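Local coordinates for protein receptor-type adenylate cyclase GRESAG 4.1 (Trypanosoma brucei, PDB 1FX2) that catalyses the cyclisation of ATP to cyclic AMP and diphosphate in its magnesium-dependent class III cyclase catalytic domain, the part of the receptor described here, at residues T24-A29 and D96-E101; S47-Y52 and D62-A67; V176-A181 and I194-L199; V202-R205 and P210-M213. One frame throughout, in Å; residues are numbered along the deposited sequence. Where two conformers were deposited one is given.

Interaction 1 of 4, residues T24-A29 and D96-E101; sequences TALWAA and DDSYRE
A helix-helix packing contact in the class III cyclase catalytic domain joins helix 23-29 to helix 94-109, with L26 set against S98 and Y99. The segment axes approach to 10.9 Å and their N-to-C directions differ by 126°, so the helices run at a steep antiparallel slant. Contact comes from a few side chains, and L26 divides itself between two partners. Its CG is anti to the carbonyl carbon (chi1 -68°), and the extended leucine splays its two methyls: CD2 meets S98 CB at 3.8 Å, whereas CD1 goes to the tyrosine. Leucine and tyrosine side chains cross at about a right angle, and the methyl reaches the ring obliquely at its phenol end. A29 CB adds a looser touch on the serine.

The polar ends are held outside the pair. S98 OG pairs with H30 NE2, and Y99 OH is hydrogen-bonded to E21 O and to R133 N, which fixes the phenol. L26 lies about 8 Å, side chain to side chain, from D62, a predicted magnesium ligand, placing the packing near the probable metal site. The closest approach of the contact is L26 CD1 to Y99 OH at 3.5 Å, with Y99 CZ next at 3.8 Å from the same methyl.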
loop_
_atom_site.group_PDB
_atom_site.type_symbol
_atom_site.label_atom_id
_atom_site.label_comp_id
_atom_site.label_asym_id
_atom_site.label_seq_id
_atom_site.Cartn_x
_atom_site.Cartn_y
_atom_site.Cartn_z
ATOM N N THR A 24 18.846 -23.059 -2.865
ATOM C CA THR A 24 20.225 -23.471 -3.011
ATOM C C THR A 24 20.720 -24.112 -1.772
ATOM O O THR A 24 21.323 -25.182 -1.731
ATOM C CB THR A 24 21.297 -22.299 -3.337
ATOM O OG1 THR A 24 21.466 -22.276 -4.731
ATOM C CG2 THR A 24 22.758 -22.526 -2.770
ATOM N N ALA A 25 20.549 -23.428 -0.627
ATOM C CA ALA A 25 21.080 -23.969 0.568
ATOM C C ALA A 25 20.435 -25.218 1.053
ATOM O O ALA A 25 21.054 -26.123 1.619
ATOM C CB ALA A 25 21.004 -22.897 1.671
ATOM N N LEU A 26 19.134 -25.316 0.820
ATOM C CA LEU A 26 18.443 -26.539 1.175
ATOM C C LEU A 26 18.868 -27.768 0.315
ATOM O O LEU A 26 18.970 -28.901 0.832
ATOM C CB LEU A 26 16.891 -26.368 1.046
ATOM C CG LEU A 26 16.289 -25.392 2.095
ATOM C CD1 LEU A 26 14.779 -25.296 1.797
ATOM C CD2 LEU A 26 16.461 -25.959 3.556
ATOM N N TRP A 27 19.034 -27.554 -0.989
ATOM C CA TRP A 27 19.514 -28.679 -1.851
ATOM C C TRP A 27 20.929 -29.021 -1.407
ATOM O O TRP A 27 21.250 -30.213 -1.456
ATOM C CB TRP A 27 19.600 -28.193 -3.286
ATOM C CG TRP A 27 18.254 -28.376 -4.015
ATOM C CD1 TRP A 27 17.268 -27.401 -4.210
ATOM C CD2 TRP A 27 17.758 -29.596 -4.610
ATOM N NE1 TRP A 27 16.177 -27.992 -4.899
ATOM C CE2 TRP A 27 16.466 -29.320 -5.139
ATOM C CE3 TRP A 27 18.309 -30.912 -4.767
ATOM C CZ2 TRP A 27 15.685 -30.281 -5.825
ATOM C CZ3 TRP A 27 17.564 -31.857 -5.437
ATOM C CH2 TRP A 27 16.246 -31.549 -5.969
ATOM N N ALA A 28 21.740 -28.056 -0.975
ATOM C CA ALA A 28 23.124 -28.438 -0.568
ATOM C C ALA A 28 23.113 -29.235 0.684
ATOM O O ALA A 28 23.895 -30.236 0.841
ATOM C CB ALA A 28 23.997 -27.213 -0.370
ATOM N N ALA A 29 22.273 -28.889 1.652
ATOM C CA ALA A 29 22.197 -29.598 2.917
ATOM C C ALA A 29 21.408 -30.879 2.910
ATOM O O ALA A 29 21.761 -31.829 3.621
ATOM C CB ALA A 29 21.553 -28.661 3.999
ATOM N N ASP A 96 12.864 -27.581 8.591
ATOM C CA ASP A 96 12.563 -26.588 9.636
ATOM C C ASP A 96 13.818 -26.277 10.451
ATOM O O ASP A 96 14.099 -25.121 10.763
ATOM C CB ASP A 96 11.436 -27.103 10.499
ATOM C CG ASP A 96 10.120 -27.076 9.766
ATOM O OD1 ASP A 96 9.718 -28.084 9.153
ATOM O OD2 ASP A 96 9.532 -25.962 9.720
ATOM N N ASP A 97 14.591 -27.321 10.771
ATOM C CA ASP A 97 15.852 -27.043 11.497
ATOM C C ASP A 97 16.764 -26.176 10.689
ATOM O O ASP A 97 17.365 -25.247 11.235
ATOM C CB ASP A 97 16.579 -28.404 11.772
ATOM C CG ASP A 97 15.898 -29.231 12.847
ATOM O OD1 ASP A 97 14.986 -28.767 13.534
ATOM O OD2 ASP A 97 16.252 -30.422 12.952
ATOM N N SER A 98 16.873 -26.411 9.363
ATOM C CA SER A 98 17.728 -25.544 8.533
ATOM C C SER A 98 17.224 -24.084 8.510
ATOM O O SER A 98 18.031 -23.180 8.724
ATOM C CB SER A 98 17.765 -26.004 7.072
ATOM O OG SER A 98 18.567 -27.227 7.034
ATOM N N TYR A 99 15.931 -23.853 8.336
ATOM C CA TYR A 99 15.485 -22.467 8.317
ATOM C C TYR A 99 15.755 -21.789 9.622
ATOM O O TYR A 99 16.082 -20.597 9.584
ATOM C CB TYR A 99 13.978 -22.425 8.029
ATOM C CG TYR A 99 13.632 -22.585 6.521
ATOM C CD1 TYR A 99 12.720 -23.606 6.124
ATOM C CD2 TYR A 99 14.124 -21.675 5.541
ATOM C CE1 TYR A 99 12.332 -23.713 4.800
ATOM C CE2 TYR A 99 13.725 -21.789 4.211
ATOM C CZ TYR A 99 12.816 -22.812 3.884
ATOM O OH TYR A 99 12.371 -22.933 2.569
ATOM N N ARG A 100 15.509 -22.473 10.741
ATOM C CA ARG A 100 15.777 -21.872 12.040
ATOM C C ARG A 100 17.264 -21.533 12.220
ATOM O O ARG A 100 17.551 -20.439 12.673
ATOM C CB ARG A 100 15.216 -22.754 13.138
ATOM C CG ARG A 100 13.701 -22.726 13.117
ATOM C CD ARG A 100 13.094 -23.492 14.251
ATOM N NE ARG A 100 13.240 -24.935 13.989
ATOM C CZ ARG A 100 12.421 -25.878 14.399
ATOM N NH1 ARG A 100 11.395 -25.585 15.202
ATOM N NH2 ARG A 100 12.661 -27.118 14.005
ATOM N N GLU A 101 18.147 -22.459 11.818
ATOM C CA GLU A 101 19.590 -22.166 11.936
ATOM C C GLU A 101 19.945 -20.975 11.086
ATOM O O GLU A 101 20.784 -20.128 11.475
ATOM C CB GLU A 101 20.381 -23.412 11.538
ATOM C CG GLU A 101 20.341 -24.529 12.511
ATOM C CD GLU A 101 20.721 -25.911 11.915
ATOM O OE1 GLU A 101 21.215 -25.953 10.752
ATOM O OE2 GLU A 101 20.524 -26.971 12.605
#

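Interaction 2 of 4, residues S47-Y52 and D62-A67; sequences SLIGRY and DSFMIA
I49 has the most surface buried here, and it meets I66 tip to tip. The contact is spread over both outer carbons of each isoleucine: I49 CD1 is 3.8 Å from I66 CG1 and also 3.8 Å from I66 CD1, while I49 CG1 lies 3.8 Å from I66 CD1. In I49 a chi1 of -72° swings CG1 to the backbone N side, and the branch continues extended through chi2 at 171°, which carries CD1 out from the helix to the strand.

The methyl that ends this branch also reaches F64, two residues back along the strand on the same face as I66. I49 CD1 approaches CE2 of the F64 ring at 4.1 Å, obliquely, while H42 from the same helix as I49 makes an edge-to-face contact with that ring. Here helix 34-51 covers one face of the central sheet of the cyclase domain; strand 63-68 lies between strands 55-60 and 13-20 in that sheet. All three residues are buried, and the contact between them is wholly apolar. At the start of segment 62-67, D62, a predicted magnesium ligand, has OD1 hydrogen-bonded to S23 OG and OD2 to I20 N.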
loop_
_atom_site.group_PDB
_atom_site.type_symbol
_atom_site.label_atom_id
_atom_site.label_comp_id
_atom_site.label_asym_id
_atom_site.label_seq_id
_atom_site.Cartn_x
_atom_site.Cartn_y
_atom_site.Cartn_z
ATOM N N SER A 47 -2.395 -28.981 -7.784
ATOM C CA SER A 47 -3.742 -29.281 -7.345
ATOM C C SER A 47 -4.530 -27.989 -7.140
ATOM O O SER A 47 -5.757 -27.903 -7.481
ATOM C CB SER A 47 -3.691 -30.045 -6.040
ATOM O OG SER A 47 -4.965 -30.286 -5.575
ATOM N N LEU A 48 -3.877 -26.988 -6.534
ATOM C CA LEU A 48 -4.525 -25.707 -6.327
ATOM C C LEU A 48 -4.782 -24.953 -7.627
ATOM O O LEU A 48 -5.817 -24.217 -7.706
ATOM C CB LEU A 48 -3.647 -24.855 -5.352
ATOM C CG LEU A 48 -3.580 -25.516 -3.983
ATOM C CD1 LEU A 48 -2.653 -24.662 -3.106
ATOM C CD2 LEU A 48 -4.978 -25.660 -3.317
ATOM N N ILE A 49 -3.834 -25.000 -8.571
ATOM C CA ILE A 49 -4.030 -24.325 -9.862
ATOM C C ILE A 49 -5.326 -24.875 -10.490
ATOM O O ILE A 49 -6.180 -24.114 -10.908
ATOM C CB ILE A 49 -2.828 -24.552 -10.786
ATOM C CG1 ILE A 49 -1.624 -23.726 -10.280
ATOM C CG2 ILE A 49 -3.109 -24.075 -12.280
ATOM C CD1 ILE A 49 -0.368 -24.078 -11.005
ATOM N N GLY A 50 -5.530 -26.168 -10.383
ATOM C CA GLY A 50 -6.780 -26.716 -10.948
ATOM C C GLY A 50 -8.006 -26.364 -10.134
ATOM O O GLY A 50 -9.025 -25.939 -10.710
ATOM N N ARG A 51 -7.934 -26.401 -8.807
ATOM C CA ARG A 51 -9.037 -26.108 -7.936
ATOM C C ARG A 51 -9.583 -24.680 -8.175
ATOM O O ARG A 51 -10.786 -24.384 -8.038
ATOM C CB ARG A 51 -8.619 -26.227 -6.482
ATOM C CG ARG A 51 -9.651 -25.614 -5.567
ATOM C CD ARG A 51 -10.069 -26.560 -4.517
ATOM N NE ARG A 51 -8.903 -26.949 -3.760
ATOM C CZ ARG A 51 -8.930 -27.776 -2.727
ATOM N NH1 ARG A 51 -10.090 -28.309 -2.338
ATOM N NH2 ARG A 51 -7.808 -28.031 -2.064
ATOM N N TYR A 52 -8.643 -23.750 -8.319
ATOM C CA TYR A 52 -8.987 -22.336 -8.504
ATOM C C TYR A 52 -9.070 -21.902 -9.963
ATOM O O TYR A 52 -9.154 -20.676 -10.244
ATOM C CB TYR A 52 -8.059 -21.415 -7.645
ATOM C CG TYR A 52 -8.312 -21.668 -6.217
ATOM C CD1 TYR A 52 -7.461 -22.480 -5.428
ATOM C CD2 TYR A 52 -9.448 -21.159 -5.651
ATOM C CE1 TYR A 52 -7.776 -22.732 -4.120
ATOM C CE2 TYR A 52 -9.782 -21.418 -4.360
ATOM C CZ TYR A 52 -8.919 -22.212 -3.589
ATOM O OH TYR A 52 -9.175 -22.479 -2.263
ATOM N N ASP A 62 11.979 -24.670 -8.881
ATOM C CA ASP A 62 10.793 -24.681 -8.064
ATOM C C ASP A 62 10.012 -23.374 -8.239
ATOM O O ASP A 62 9.036 -23.183 -7.500
ATOM C CB ASP A 62 11.141 -24.865 -6.548
ATOM C CG ASP A 62 12.194 -23.826 -6.026
ATOM O OD1 ASP A 62 13.400 -24.111 -5.939
ATOM O OD2 ASP A 62 11.815 -22.624 -5.812
ATOM N N SER A 63 10.362 -22.541 -9.173
ATOM C CA SER A 63 9.648 -21.276 -9.352
ATOM C C SER A 63 8.425 -21.486 -10.237
ATOM O O SER A 63 8.576 -21.870 -11.420
ATOM C CB SER A 63 10.551 -20.282 -10.023
ATOM O OG SER A 63 11.901 -20.147 -9.451
ATOM N N PHE A 64 7.245 -21.130 -9.751
ATOM C CA PHE A 64 6.002 -21.183 -10.573
ATOM C C PHE A 64 5.646 -19.771 -11.054
ATOM O O PHE A 64 5.852 -18.767 -10.331
ATOM C CB PHE A 64 4.768 -21.719 -9.789
ATOM C CG PHE A 64 4.631 -23.190 -9.809
ATOM C CD1 PHE A 64 5.379 -23.959 -8.951
ATOM C CD2 PHE A 64 3.735 -23.818 -10.665
ATOM C CE1 PHE A 64 5.221 -25.327 -8.968
ATOM C CE2 PHE A 64 3.569 -25.146 -10.693
ATOM C CZ PHE A 64 4.317 -25.966 -9.823
ATOM N N MET A 65 5.108 -19.731 -12.283
ATOM C CA MET A 65 4.457 -18.488 -12.826
ATOM C C MET A 65 3.059 -18.969 -13.159
ATOM O O MET A 65 2.859 -19.853 -14.011
ATOM C CB MET A 65 5.211 -17.931 -14.046
ATOM C CG MET A 65 4.463 -16.680 -14.578
ATOM S SD MET A 65 5.348 -16.226 -16.116
ATOM C CE MET A 65 4.296 -14.882 -16.756
ATOM N N ILE A 66 2.072 -18.344 -12.527
ATOM C CA ILE A 66 0.640 -18.773 -12.663
ATOM C C ILE A 66 -0.209 -17.542 -13.065
ATOM O O ILE A 66 0.041 -16.442 -12.554
ATOM C CB ILE A 66 0.117 -19.297 -11.289
ATOM C CG1 ILE A 66 0.921 -20.557 -10.866
ATOM C CG2 ILE A 66 -1.408 -19.680 -11.398
ATOM C CD1 ILE A 66 0.790 -20.875 -9.404
ATOM N N ALA A 67 -1.133 -17.734 -14.031
ATOM C CA ALA A 67 -2.002 -16.610 -14.443
ATOM C C ALA A 67 -3.440 -16.919 -14.065
ATOM O O ALA A 67 -3.854 -18.062 -14.001
ATOM C CB ALA A 67 -1.903 -16.386 -15.986
#

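Interaction 3 of 4, residues V176-A181 and I194-L199; sequences VLMTHA and IDVTAL
T179 OG1 has two partners: it caps the backbone N of A182 and is hydrogen-bonded to H139 ND1. T179 is thus the N-cap of helix 180-184, and its chi1 of 57° goes with OG1 meeting A182 N. The cap fixes the point where strand 176-179 turns into helix, just after the two residues whose side-chain ends reach segment 194-199.

Across the segments the contact is apolar and sparse. L177 CD2 meets L199 CD1 at 3.6 Å, methyl against methyl, with the two side chains crossing at about a right angle. The leucines share one shape, CG beside the backbone N (chi1 -64° in L177 and -61° in L199) and an extended chain beyond, and this carries CD2 of one and CD1 of the other together. The second point is M178 SD, 4.5 Å from V196 CG1; M178 has two conformers, which makes this pair doubtful.

The backbones stay well apart, the CA atoms of L177 and L199 being 9.1 Å from each other. Strand 211-216 lies between the two segments in the mixed central sheet of the cyclase domain, antiparallel to both, so the side chains meet over an intervening strand. At the far end of segment 176-181, H180 NE2 is hydrogen-bonded to H87 NE2 of the second subunit.

Direct contact thus rests on dispersion between leucine methyls, with the thioether a possible addition; directional bonding between the segments runs through strand 211-216, where V176 bonds with L216, M178 with Y214 and, probably, L199 with M213.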
loop_
_atom_site.group_PDB
_atom_site.type_symbol
_atom_site.label_atom_id
_atom_site.label_comp_id
_atom_site.label_asym_id
_atom_site.label_seq_id
_atom_site.Cartn_x
_atom_site.Cartn_y
_atom_site.Cartn_z
ATOM N N VAL A 176 3.043 -13.786 1.636
ATOM C CA VAL A 176 2.386 -13.494 0.355
ATOM C C VAL A 176 2.214 -11.987 0.269
ATOM O O VAL A 176 1.619 -11.354 1.160
ATOM C CB VAL A 176 0.960 -14.134 0.298
ATOM C CG1 VAL A 176 0.261 -13.741 -1.053
ATOM C CG2 VAL A 176 1.103 -15.712 0.403
ATOM N N LEU A 177 2.834 -11.381 -0.761
ATOM C CA LEU A 177 2.672 -9.945 -1.006
ATOM C C LEU A 177 1.824 -9.713 -2.230
ATOM O O LEU A 177 1.912 -10.459 -3.232
ATOM C CB LEU A 177 4.050 -9.327 -1.316
ATOM C CG LEU A 177 5.029 -9.429 -0.116
ATOM C CD1 LEU A 177 6.395 -8.737 -0.535
ATOM C CD2 LEU A 177 4.503 -8.819 1.192
ATOM N N MET A 178 0.986 -8.696 -2.148
ATOM C CA MET A 178 0.153 -8.285 -3.271
ATOM C C MET A 178 0.423 -6.803 -3.507
ATOM O O MET A 178 0.526 -6.015 -2.538
ATOM C CB MET A 178 -1.351 -8.439 -2.938
ATOM C CG MET A 178 -1.898 -9.831 -2.478
ATOM S SD MET A 178 -3.605 -9.627 -1.760
ATOM C CE MET A 178 -3.928 -8.441 -2.630
ATOM N N THR A 179 0.476 -6.386 -4.757
ATOM C CA THR A 179 0.590 -4.937 -4.984
ATOM C C THR A 179 -0.762 -4.301 -4.693
ATOM O O THR A 179 -1.809 -4.967 -4.667
ATOM C CB THR A 179 0.916 -4.649 -6.488
ATOM O OG1 THR A 179 -0.147 -5.271 -7.266
ATOM C CG2 THR A 179 2.270 -5.312 -6.863
ATOM N N HIS A 180 -0.761 -2.998 -4.550
ATOM C CA HIS A 180 -2.044 -2.331 -4.397
ATOM C C HIS A 180 -2.916 -2.563 -5.602
ATOM O O HIS A 180 -4.119 -2.623 -5.460
ATOM C CB HIS A 180 -1.793 -0.821 -4.173
ATOM C CG HIS A 180 -3.052 -0.048 -3.904
ATOM N ND1 HIS A 180 -3.721 0.702 -4.842
ATOM C CD2 HIS A 180 -3.774 0.023 -2.760
ATOM C CE1 HIS A 180 -4.816 1.207 -4.277
ATOM N NE2 HIS A 180 -4.857 0.809 -3.021
ATOM N N ALA A 181 -2.365 -2.648 -6.808
ATOM C CA ALA A 181 -3.155 -2.919 -7.971
ATOM C C ALA A 181 -3.944 -4.161 -7.880
ATOM O O ALA A 181 -5.131 -4.212 -8.154
ATOM C CB ALA A 181 -2.277 -2.898 -9.255
ATOM N N ILE A 194 -10.775 -11.181 3.085
ATOM C CA ILE A 194 -9.354 -11.415 3.305
ATOM C C ILE A 194 -8.886 -10.442 4.374
ATOM O O ILE A 194 -9.534 -9.413 4.625
ATOM C CB ILE A 194 -8.499 -11.293 2.049
ATOM C CG1 ILE A 194 -8.679 -9.933 1.399
ATOM C CG2 ILE A 194 -8.836 -12.419 1.070
ATOM C CD1 ILE A 194 -7.723 -9.697 0.299
ATOM N N ASP A 195 -7.681 -10.696 4.885
ATOM C CA ASP A 195 -7.020 -9.998 5.924
ATOM C C ASP A 195 -5.648 -9.545 5.392
ATOM O O ASP A 195 -4.840 -10.427 5.082
ATOM C CB ASP A 195 -6.825 -11.076 7.038
ATOM C CG ASP A 195 -6.181 -10.568 8.320
ATOM O OD1 ASP A 195 -5.476 -9.522 8.401
ATOM O OD2 ASP A 195 -6.261 -11.369 9.298
ATOM N N VAL A 196 -5.479 -8.251 5.162
ATOM C CA VAL A 196 -4.169 -7.705 4.714
ATOM C C VAL A 196 -3.535 -6.735 5.715
ATOM O O VAL A 196 -4.230 -6.085 6.527
ATOM C CB VAL A 196 -4.231 -7.031 3.323
ATOM C CG1 VAL A 196 -4.742 -8.020 2.245
ATOM C CG2 VAL A 196 -5.062 -5.733 3.370
ATOM N N THR A 197 -2.224 -6.614 5.640
ATOM C CA THR A 197 -1.471 -5.647 6.438
ATOM C C THR A 197 -0.691 -4.784 5.465
ATOM O O THR A 197 0.035 -5.305 4.576
ATOM C CB THR A 197 -0.512 -6.338 7.328
ATOM O OG1 THR A 197 -1.271 -7.130 8.263
ATOM C CG2 THR A 197 0.375 -5.278 8.083
ATOM N N ALA A 198 -0.917 -3.455 5.492
ATOM C CA ALA A 198 -0.144 -2.573 4.638
ATOM C C ALA A 198 1.311 -2.540 5.015
ATOM O O ALA A 198 1.650 -2.379 6.182
ATOM C CB ALA A 198 -0.696 -1.095 4.730
ATOM N N LEU A 199 2.182 -2.610 4.007
ATOM C CA LEU A 199 3.580 -2.536 4.263
ATOM C C LEU A 199 4.147 -1.214 3.673
ATOM O O LEU A 199 5.358 -1.059 3.683
ATOM C CB LEU A 199 4.310 -3.798 3.701
ATOM C CG LEU A 199 3.887 -5.178 4.299
ATOM C CD1 LEU A 199 4.719 -6.322 3.711
ATOM C CD2 LEU A 199 3.988 -5.291 5.780
#

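Interaction 4 of 4, residues V202-R205 and P210-M213; sequences VALR and PVKM
V202 and V211 face each other as an antiparallel hydrogen-bonded pair, tied by two backbone bonds. V202 N donates to V211 O at 2.8 Å, with an N-H...O angle of 157°, and V211 N returns a straighter bond to V202 O, also 2.8 Å long, at 174°. In both, the donor stands above the carbonyl plane. V202 O receives in addition a CA-H...O contact from P210 CA at 3.4 Å.

The V202 and V211 side chains point to one face of the sheet, and L204 and M213 join them there. L204 CD1 packs on V211 CG2 at 3.7 Å and lies 4.1 Å from M213 CE. V202 CG2 meets M213 CG at 3.7 Å, the two side chains crossing at about a right angle. The M213 chain bends at chi2 (-63°), bringing its CE methyl round to L204.

Farther out, M163 of helix 159-169 touches both L204 and V211, and L227 touches V202. On the subunit boundary, K212 NZ is hydrogen-bonded to N217 O and A203 N to Q193 OE1, both partners belonging to the second subunit. Strands 196-202 and 211-216 are consecutive in the chain and antiparallel neighbours at the edge of the cyclase sheet, which makes this the loop end of a beta hairpin.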
loop_
_atom_site.group_PDB
_atom_site.type_symbol
_atom_site.label_atom_id
_atom_site.label_comp_id
_atom_site.label_asym_id
_atom_site.label_seq_id
_atom_site.Cartn_x
_atom_site.Cartn_y
_atom_site.Cartn_z
ATOM N N VAL A 202 7.627 0.177 -1.560
ATOM C CA VAL A 202 8.927 -0.425 -1.704
ATOM C C VAL A 202 9.523 -0.084 -3.071
ATOM O O VAL A 202 8.863 -0.220 -4.120
ATOM C CB VAL A 202 8.827 -2.014 -1.594
ATOM C CG1 VAL A 202 10.167 -2.626 -1.700
ATOM C CG2 VAL A 202 8.134 -2.429 -0.301
ATOM N N ALA A 203 10.750 0.465 -3.069
ATOM C CA ALA A 203 11.422 0.703 -4.328
ATOM C C ALA A 203 11.934 -0.644 -4.823
ATOM O O ALA A 203 12.642 -1.313 -4.110
ATOM C CB ALA A 203 12.622 1.659 -4.125
ATOM N N LEU A 204 11.545 -0.996 -6.038
ATOM C CA LEU A 204 11.911 -2.252 -6.702
ATOM C C LEU A 204 12.868 -1.942 -7.857
ATOM O O LEU A 204 12.605 -1.081 -8.705
ATOM C CB LEU A 204 10.680 -2.961 -7.313
ATOM C CG LEU A 204 9.524 -3.422 -6.394
ATOM C CD1 LEU A 204 8.328 -3.959 -7.168
ATOM C CD2 LEU A 204 9.990 -4.435 -5.434
ATOM N N ARG A 205 13.926 -2.747 -7.962
ATOM C CA ARG A 205 14.884 -2.570 -9.043
ATOM C C ARG A 205 14.204 -2.735 -10.393
ATOM O O ARG A 205 13.387 -3.621 -10.583
ATOM C CB ARG A 205 16.048 -3.564 -8.885
ATOM C CG ARG A 205 17.011 -3.196 -7.725
ATOM N N PRO A 210 8.050 3.599 -6.696
ATOM C CA PRO A 210 7.905 2.643 -5.576
ATOM C C PRO A 210 6.505 2.060 -5.602
ATOM O O PRO A 210 5.533 2.732 -5.996
ATOM C CB PRO A 210 8.069 3.486 -4.323
ATOM C CG PRO A 210 8.815 4.755 -4.862
ATOM C CD PRO A 210 8.383 4.964 -6.235
ATOM N N VAL A 211 6.447 0.809 -5.143
ATOM C CA VAL A 211 5.212 0.042 -5.199
ATOM C C VAL A 211 4.664 -0.165 -3.791
ATOM O O VAL A 211 5.361 -0.655 -2.924
ATOM C CB VAL A 211 5.497 -1.342 -5.851
ATOM C CG1 VAL A 211 4.219 -2.218 -5.856
ATOM C CG2 VAL A 211 5.926 -1.099 -7.315
ATOM N N LYS A 212 3.374 0.157 -3.613
ATOM C CA LYS A 212 2.720 0.001 -2.306
ATOM C C LYS A 212 2.365 -1.511 -2.205
ATOM O O LYS A 212 1.662 -2.001 -3.119
ATOM C CB LYS A 212 1.452 0.854 -2.270
ATOM C CG LYS A 212 1.694 2.348 -2.002
ATOM C CD LYS A 212 1.785 3.187 -3.289
ATOM C CE LYS A 212 2.356 4.590 -3.000
ATOM N NZ LYS A 212 2.355 5.385 -4.279
ATOM N N MET A 213 2.886 -2.161 -1.169
ATOM C CA MET A 213 2.745 -3.589 -0.931
ATOM C C MET A 213 1.797 -3.897 0.181
ATOM O O MET A 213 1.723 -3.153 1.180
ATOM C CB MET A 213 4.075 -4.212 -0.518
ATOM C CG MET A 213 5.112 -4.170 -1.488
ATOM S SD MET A 213 4.561 -5.127 -2.891
ATOM C CE MET A 213 6.045 -4.725 -3.861
#

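Interaction 2 falls within the chain span between the two segments of interaction 1; interactions 3 and 4 open later. Helices 23-29 and 34-51 are consecutive, yet the centres of interactions 1 and 2 are 24 Å apart. Interactions 2, 3 and 4 all reach the seven-stranded sheet. Interactions 3 and 4 have centres 13 Å apart and touch directly, L199 N lying 2.9 Å from M213 O, a probable hydrogen bond. Strand 63-68, next to the predicted magnesium ligand D62, thus shares a sheet with strands 176-179, 196-202 and 211-216, which lie near the second copy in the crystal assembly; whether that pairing matters for function is left open, the enzyme being described as monomeric.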